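Uncharacterized protein (Bacteroides ovatus, PDB 4ID2) is of unknown function but belongs to the DUF4738 family and folds into a beta-barrel-like structure of two sheets that assembles with other copies of itself. Local coordinates at residues 34-39 with 111-116; 47-52 with 73-78; 121-126 with 140-145. One frame throughout, in Å; residues are numbered along the deposited sequence. Where two conformers were deposited one is given.

Contact 1 of 3, residues 34-39 with 111-116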
# COMPACT_ATOMS: atom_id res chain seq x y z
N SER A 34 1.93 22.19 16.28
CA SER A 34 0.56 21.89 16.70
C SER A 34 0.53 21.30 18.10
O SER A 34 1.49 20.66 18.52
CB SER A 34 -0.16 20.97 15.72
OG SER A 34 0.48 19.71 15.61
N GLU A 35 -0.55 21.59 18.82
CA GLU A 35 -0.80 21.16 20.19
C GLU A 35 -2.07 20.31 20.18
O GLU A 35 -3.08 20.78 19.66
CB GLU A 35 -0.91 22.40 21.11
CG GLU A 35 -1.61 22.22 22.46
CD GLU A 35 -0.88 21.45 23.54
OE1 GLU A 35 0.15 20.80 23.24
OE2 GLU A 35 -1.35 21.48 24.70
N THR A 36 -2.03 19.09 20.72
CA THR A 36 -3.18 18.18 20.75
C THR A 36 -3.50 17.75 22.17
O THR A 36 -2.61 17.31 22.89
CB THR A 36 -2.93 16.95 19.86
OG1 THR A 36 -2.51 17.39 18.58
CG2 THR A 36 -4.17 16.08 19.70
N ASP A 37 -4.78 17.83 22.54
CA ASP A 37 -5.28 17.40 23.84
C ASP A 37 -6.16 16.18 23.63
O ASP A 37 -7.04 16.19 22.77
CB ASP A 37 -6.07 18.53 24.52
CG ASP A 37 -5.24 19.73 24.94
OD1 ASP A 37 -3.99 19.62 24.95
OD2 ASP A 37 -5.83 20.78 25.26
N PHE A 38 -5.91 15.12 24.41
CA PHE A 38 -6.67 13.88 24.33
C PHE A 38 -6.61 13.13 25.65
O PHE A 38 -5.79 13.46 26.51
CB PHE A 38 -6.14 13.00 23.19
CG PHE A 38 -4.70 12.59 23.37
CD1 PHE A 38 -4.37 11.43 24.05
CD2 PHE A 38 -3.67 13.37 22.87
CE1 PHE A 38 -3.05 11.06 24.24
CE2 PHE A 38 -2.34 13.01 23.07
CZ PHE A 38 -2.04 11.85 23.75
N LYS A 39 -7.46 12.12 25.79
CA LYS A 39 -7.51 11.26 26.98
C LYS A 39 -6.97 9.88 26.63
O LYS A 39 -7.18 9.40 25.52
CB LYS A 39 -8.95 11.14 27.51
CG LYS A 39 -9.38 12.30 28.38
CD LYS A 39 -10.82 12.15 28.82
CE LYS A 39 -11.33 13.36 29.57
NZ LYS A 39 -12.80 13.32 29.75
N ILE A 111 5.22 14.40 12.38
CA ILE A 111 4.84 13.46 13.44
C ILE A 111 3.52 14.02 13.96
O ILE A 111 3.47 15.19 14.35
CB ILE A 111 5.95 13.28 14.52
CG1 ILE A 111 7.19 12.56 13.92
CG2 ILE A 111 5.39 12.47 15.70
CD1 ILE A 111 8.48 12.56 14.78
N VAL A 112 2.47 13.21 13.89
CA VAL A 112 1.09 13.62 14.13
C VAL A 112 0.37 12.69 15.10
O VAL A 112 0.32 11.50 14.82
CB VAL A 112 0.41 13.54 12.71
CG1 VAL A 112 -1.12 13.56 12.80
CG2 VAL A 112 0.94 14.62 11.78
N TYR A 113 -0.31 13.22 16.16
CA TYR A 113 -1.13 12.38 17.03
C TYR A 113 -2.15 11.66 16.14
O TYR A 113 -2.81 12.32 15.33
CB TYR A 113 -1.86 13.21 18.11
CG TYR A 113 -2.91 12.41 18.86
CD1 TYR A 113 -2.55 11.50 19.85
CD2 TYR A 113 -4.25 12.49 18.51
CE1 TYR A 113 -3.51 10.73 20.50
CE2 TYR A 113 -5.22 11.72 19.15
CZ TYR A 113 -4.84 10.84 20.15
OH TYR A 113 -5.77 10.07 20.82
N ASP A 114 -2.23 10.33 16.25
CA ASP A 114 -3.14 9.54 15.43
C ASP A 114 -4.27 8.99 16.29
O ASP A 114 -5.42 9.34 16.07
CB ASP A 114 -2.39 8.41 14.71
CG ASP A 114 -3.28 7.64 13.75
OD1 ASP A 114 -3.68 8.21 12.72
OD2 ASP A 114 -3.59 6.47 14.05
N LYS A 115 -3.96 8.12 17.24
CA LYS A 115 -4.98 7.49 18.08
C LYS A 115 -4.37 6.88 19.33
O LYS A 115 -3.14 6.89 19.48
CB LYS A 115 -5.71 6.39 17.28
CG LYS A 115 -4.83 5.18 16.91
CD LYS A 115 -5.48 4.33 15.82
CE LYS A 115 -4.66 3.11 15.46
NZ LYS A 115 -5.26 2.37 14.31
N THR A 116 -5.22 6.35 20.21
CA THR A 116 -4.82 5.61 21.40
C THR A 116 -5.24 4.16 21.21
O THR A 116 -6.33 3.90 20.71
CB THR A 116 -5.43 6.19 22.67
OG1 THR A 116 -6.85 6.31 22.51
CG2 THR A 116 -4.82 7.51 23.06
O HOH W 1 -8.30 9.76 22.50
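Phe38 and Tyr113 form an aromatic bridge between the two beta-sheets of this barrel-like fold, Phe38 on strand 34-39 and Tyr113 on strand 111-116. The strands run nearly parallel, at 17°, but their axes come no closer than 8.5 Å, so side chains fill the gap. The rings make an offset stack with centroids 4.1 Å apart and planes at 18°. Tyr113 CE1 lies over the centre of the Phe38 ring, while Phe38 CD2 sits toward the rim of the Tyr113 face, 3.6 Å from that same CE1. Tyr113 CG is anti to the backbone N (chi1 169°), which carries the ring out across the gap. The Tyr45 ring also meets Phe38, its plane almost parallel. Thr36 adds a methyl, its CG2 3.8 Å from Tyr113 CD2, and Thr116 CG2 comes within 4.1 Å of Phe38 CD1. Tyrosine suits this partly exposed place because its hydroxyl can reach water: one water stands 3.1 Å from Tyr113 OH and donates to Lys39 O. Residues 34-38 also pair with an antiparallel strand of the second subunit, continuing the sheet. Such aromatic packing between two facing sheets belongs to the interior of a barrel-like beta fold.

Contact 2 of 3, residues 47-52 with 73-78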
# COMPACT_ATOMS: atom_id res chain seq x y z
N SER A 47 -0.10 17.18 23.99
CA SER A 47 0.98 16.80 23.09
C SER A 47 1.37 17.97 22.22
O SER A 47 0.55 18.41 21.42
CB SER A 47 0.54 15.63 22.22
OG SER A 47 1.54 15.26 21.29
N LEU A 48 2.60 18.48 22.36
CA LEU A 48 3.09 19.58 21.54
C LEU A 48 4.12 19.02 20.58
O LEU A 48 5.05 18.34 21.03
CB LEU A 48 3.70 20.69 22.43
CG LEU A 48 4.30 21.90 21.69
CD1 LEU A 48 3.23 22.72 21.00
CD2 LEU A 48 5.11 22.77 22.65
N VAL A 49 3.95 19.29 19.27
CA VAL A 49 4.89 18.84 18.24
C VAL A 49 5.38 20.06 17.48
O VAL A 49 4.57 20.89 17.08
CB VAL A 49 4.29 17.78 17.30
CG1 VAL A 49 5.34 17.30 16.31
CG2 VAL A 49 3.76 16.59 18.09
N SER A 50 6.71 20.20 17.31
CA SER A 50 7.31 21.34 16.62
C SER A 50 8.32 20.89 15.60
O SER A 50 9.34 20.31 15.99
CB SER A 50 8.00 22.27 17.62
OG SER A 50 7.09 22.74 18.60
N ARG A 51 8.08 21.18 14.31
CA ARG A 51 9.03 20.87 13.25
C ARG A 51 9.80 22.12 12.90
O ARG A 51 9.20 23.18 12.73
CB ARG A 51 8.32 20.33 12.01
CG ARG A 51 9.27 19.76 10.96
CD ARG A 51 8.50 19.44 9.70
NE ARG A 51 8.18 20.66 8.97
CZ ARG A 51 7.24 20.78 8.03
NH1 ARG A 51 7.02 21.94 7.44
NH2 ARG A 51 6.51 19.72 7.67
N THR A 52 11.12 22.02 12.84
CA THR A 52 11.97 23.13 12.44
C THR A 52 13.08 22.60 11.57
O THR A 52 13.47 21.43 11.72
CB THR A 52 12.55 23.88 13.66
OG1 THR A 52 13.33 22.98 14.44
CG2 THR A 52 11.47 24.54 14.52
N ILE A 73 12.05 17.15 14.70
CA ILE A 73 10.71 17.31 15.25
C ILE A 73 10.77 17.09 16.75
O ILE A 73 11.09 15.98 17.17
CB ILE A 73 9.67 16.39 14.56
CG1 ILE A 73 9.43 16.85 13.11
CG2 ILE A 73 8.35 16.43 15.33
CD1 ILE A 73 8.49 16.05 12.29
N VAL A 74 10.46 18.11 17.55
CA VAL A 74 10.43 17.97 19.00
C VAL A 74 9.01 17.55 19.39
O VAL A 74 8.08 18.28 19.09
CB VAL A 74 10.87 19.26 19.74
CG1 VAL A 74 10.74 19.09 21.26
CG2 VAL A 74 12.29 19.65 19.35
N LEU A 75 8.86 16.39 20.03
CA LEU A 75 7.58 15.89 20.51
C LEU A 75 7.61 15.98 22.03
O LEU A 75 8.41 15.29 22.65
CB LEU A 75 7.32 14.45 20.01
CG LEU A 75 6.23 13.59 20.71
CD1 LEU A 75 4.91 14.31 20.84
CD2 LEU A 75 5.98 12.30 19.95
N HIS A 76 6.80 16.88 22.63
CA HIS A 76 6.70 17.05 24.08
C HIS A 76 5.32 16.57 24.55
O HIS A 76 4.32 17.26 24.35
CB HIS A 76 6.95 18.50 24.51
CG HIS A 76 7.23 18.66 25.97
ND1 HIS A 76 7.59 19.89 26.50
CD2 HIS A 76 7.23 17.75 26.98
CE1 HIS A 76 7.78 19.69 27.80
NE2 HIS A 76 7.59 18.41 28.13
N LEU A 77 5.27 15.37 25.14
CA LEU A 77 4.04 14.77 25.65
C LEU A 77 3.99 14.92 27.17
O LEU A 77 4.92 14.50 27.84
CB LEU A 77 4.01 13.28 25.26
CG LEU A 77 2.78 12.48 25.70
CD1 LEU A 77 1.51 13.08 25.12
CD2 LEU A 77 2.92 11.02 25.32
N THR A 78 2.89 15.49 27.71
CA THR A 78 2.75 15.68 29.15
C THR A 78 1.41 15.14 29.64
O THR A 78 0.47 15.05 28.87
CB THR A 78 2.90 17.15 29.54
OG1 THR A 78 1.84 17.90 28.95
CG2 THR A 78 4.22 17.74 29.10
O HOH W 2 7.51 20.35 20.80
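Strands 47-52 and 73-78 run antiparallel at 170°, their axes coming within 4.6 Å, as neighbours in one sheet. Leu48 with His76 and Ser50 with Val74 are the hydrogen-bonded pairs, each closed by two N-H to O=C bonds; Ser47 with Leu77, Val49 with Leu75 and Arg51 with Ile73 are the non-hydrogen-bonded pairs. The bond from His76 N to Leu48 O is 2.8 Å long and straight, with 172° at the hydrogen. Between and beside these bonds the CA atoms of Val49 and Ile73 direct weaker C-H contacts at Val74 O and Ser50 O.

One face of the sheet carries Ser47, Val49, Arg51, Ile73, Leu75 and Leu77 and is largely apolar. Val49 CG1, anti to the backbone N (chi1 -177°), meets Ile73 CG2 at 3.3 Å, a tight contact whose detail is uncertain because Val49 has two conformers. Leu75 CD1 reaches diagonally to Ser47 OG, 3.5 Å away. Serine suits this place because its short hydroxyl gives the buried Tyr123 OH a hydrogen-bond partner. Arg51 lays its aliphatic part on Ile73, CG to CG1 3.6 Å, before bending at chi3 to bring its guanidinium to the carbonyl oxygens of Glu109 and Gln30.

The face of Leu48, Ser50, Val74 and His76 is partly exposed. There a water donates to Val74 O at 2.7 Å and lies 3.3 Å from Ser50 OG, while His76 NE2 is hydrogen-bonded to Thr83 OG1. The chemistry thus implies a mainly aliphatic inner face whose polar atoms, Ser47 OG and the Arg51 guanidinium, have protein partners, and a mixed face reached by water.

Contact 3 of 3, residues 121-126 with 140-145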
# COMPACT_ATOMS: atom_id res chain seq x y z
N ILE A 121 -0.14 5.33 23.06
CA ILE A 121 -0.51 6.50 22.28
C ILE A 121 0.22 6.38 20.95
O ILE A 121 1.44 6.36 20.95
CB ILE A 121 -0.11 7.79 23.05
CG1 ILE A 121 -0.82 7.84 24.43
CG2 ILE A 121 -0.44 9.05 22.23
CD1 ILE A 121 -0.17 8.73 25.41
N VAL A 122 -0.52 6.32 19.83
CA VAL A 122 0.08 6.14 18.51
C VAL A 122 0.15 7.46 17.75
O VAL A 122 -0.85 8.19 17.68
CB VAL A 122 -0.70 5.08 17.69
CG1 VAL A 122 -0.08 4.89 16.30
CG2 VAL A 122 -0.75 3.76 18.44
N TYR A 123 1.32 7.74 17.16
CA TYR A 123 1.57 8.91 16.33
C TYR A 123 1.84 8.46 14.92
O TYR A 123 2.57 7.49 14.73
CB TYR A 123 2.78 9.71 16.83
CG TYR A 123 2.52 10.50 18.09
CD1 TYR A 123 2.51 9.89 19.33
CD2 TYR A 123 2.31 11.88 18.04
CE1 TYR A 123 2.23 10.61 20.49
CE2 TYR A 123 2.04 12.61 19.19
CZ TYR A 123 2.03 11.97 20.42
OH TYR A 123 1.77 12.68 21.56
N ALA A 124 1.29 9.16 13.93
CA ALA A 124 1.58 8.87 12.54
C ALA A 124 2.81 9.67 12.21
O ALA A 124 2.89 10.83 12.61
CB ALA A 124 0.41 9.26 11.64
N ALA A 125 3.81 9.05 11.59
CA ALA A 125 5.06 9.72 11.24
C ALA A 125 5.33 9.54 9.76
O ALA A 125 4.91 8.54 9.17
CB ALA A 125 6.20 9.15 12.06
N SER A 126 6.00 10.51 9.14
CA SER A 126 6.31 10.40 7.73
C SER A 126 7.62 11.07 7.35
O SER A 126 7.97 12.12 7.89
CB SER A 126 5.19 10.98 6.87
OG SER A 126 4.91 12.33 7.22
N ILE A 140 4.94 5.89 15.64
CA ILE A 140 5.60 5.97 16.95
C ILE A 140 4.55 5.62 17.99
O ILE A 140 3.50 6.28 18.00
CB ILE A 140 6.18 7.39 17.23
CG1 ILE A 140 7.11 7.89 16.11
CG2 ILE A 140 6.89 7.46 18.59
CD1 ILE A 140 7.06 9.38 15.98
N THR A 141 4.79 4.63 18.84
CA THR A 141 3.85 4.26 19.90
C THR A 141 4.50 4.59 21.23
O THR A 141 5.62 4.16 21.47
CB THR A 141 3.45 2.78 19.78
OG1 THR A 141 2.94 2.56 18.47
CG2 THR A 141 2.40 2.37 20.82
N ILE A 142 3.82 5.38 22.08
CA ILE A 142 4.34 5.78 23.39
C ILE A 142 3.41 5.24 24.47
O ILE A 142 2.21 5.50 24.41
CB ILE A 142 4.52 7.31 23.50
CG1 ILE A 142 5.51 7.82 22.44
CG2 ILE A 142 5.00 7.70 24.91
CD1 ILE A 142 5.36 9.28 22.09
N THR A 143 3.95 4.50 25.45
CA THR A 143 3.13 3.95 26.54
C THR A 143 2.88 5.03 27.58
O THR A 143 3.51 6.08 27.53
CB THR A 143 3.79 2.72 27.17
OG1 THR A 143 4.99 3.12 27.82
CG2 THR A 143 4.07 1.61 26.16
N ALA A 144 1.99 4.76 28.54
CA ALA A 144 1.69 5.71 29.61
C ALA A 144 2.92 6.01 30.48
O ALA A 144 3.06 7.14 30.97
CB ALA A 144 0.55 5.20 30.47
N ASP A 145 3.84 5.03 30.64
CA ASP A 145 5.08 5.22 31.41
C ASP A 145 6.27 5.68 30.51
O ASP A 145 7.41 5.57 30.93
CB ASP A 145 5.44 3.96 32.23
CG ASP A 145 5.87 2.75 31.43
OD1 ASP A 145 5.32 2.54 30.33
OD2 ASP A 145 6.71 1.97 31.93
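Tyr123 CG lies anti to its own carbonyl carbon (chi1 -74°), and Ile142 CG1 takes the equivalent place on its residue (chi1 -61°); together these rotations bring Tyr123 CE1 and Ile142 CD1 to 3.8 Å. The two side chains slant past each other, and the methyl approaches the ring obliquely. Ile140 O lies near the plane of the same ring, at its edge, while Ile140 CB stands 4.1 Å from Tyr123 CB. At the far end of the Ile140 side chain, CD1 reaches beyond the paired residues to Ala125 CB, 4.0 Å away; the small alanine accommodates this long branch.

Beneath these side chains the backbones pair as the two arms of a beta hairpin, strands 121-128 and 134-142, in the middle of a four-stranded antiparallel sheet. Ile121 with Ile142 and Tyr123 with Ile140 are the hydrogen-bonded pairs, and Val122 with Thr141 is the non-hydrogen-bonded pair between them. Tyr123 N donates to Ile140 O at 2.8 Å with 162° at the hydrogen. Strand 107-116 flanks the hairpin, with a classic beta bulge where Asp114 and Lys115 both face Val122.

The face bearing Ile121, Tyr123, Ile140 and Ile142 turns to the other sheet, where Leu75 touches the end of the tyrosine ring and Leu77 its hydroxyl, whose polar partner is Ser47. Bulky beta-branched isoleucines suit both the extended backbone and this apolar interior. On the opposite face Val122 and Thr141 lie side by side, with Val122 CG2 3.9 Å from Thr141 OG1, which is itself hydrogen-bonded to Gln151 NE2. Past the strand end the chain turns, and Thr143 OG1 donates to Asp145 OD1 at 2.6 Å.

The three contacts lie close together, their centres about 9 to 12 Å apart. Contact 2 joins two strands within the mixed sheet, contact 3 two within the antiparallel four-stranded sheet, and contact 1 spans from one sheet to the other. Strand 33-40 is the sheet neighbour of strand 43-53, and strand 107-116 that of strand 121-128, so contact 1 shares one sheet with each of the others. Along the chain contact 2 is nested inside the loop closed by contact 1, and contact 3 follows both. Contacts 2 and 3 also meet directly across the interior, so residues distant in sequence converge on one core between the sheets.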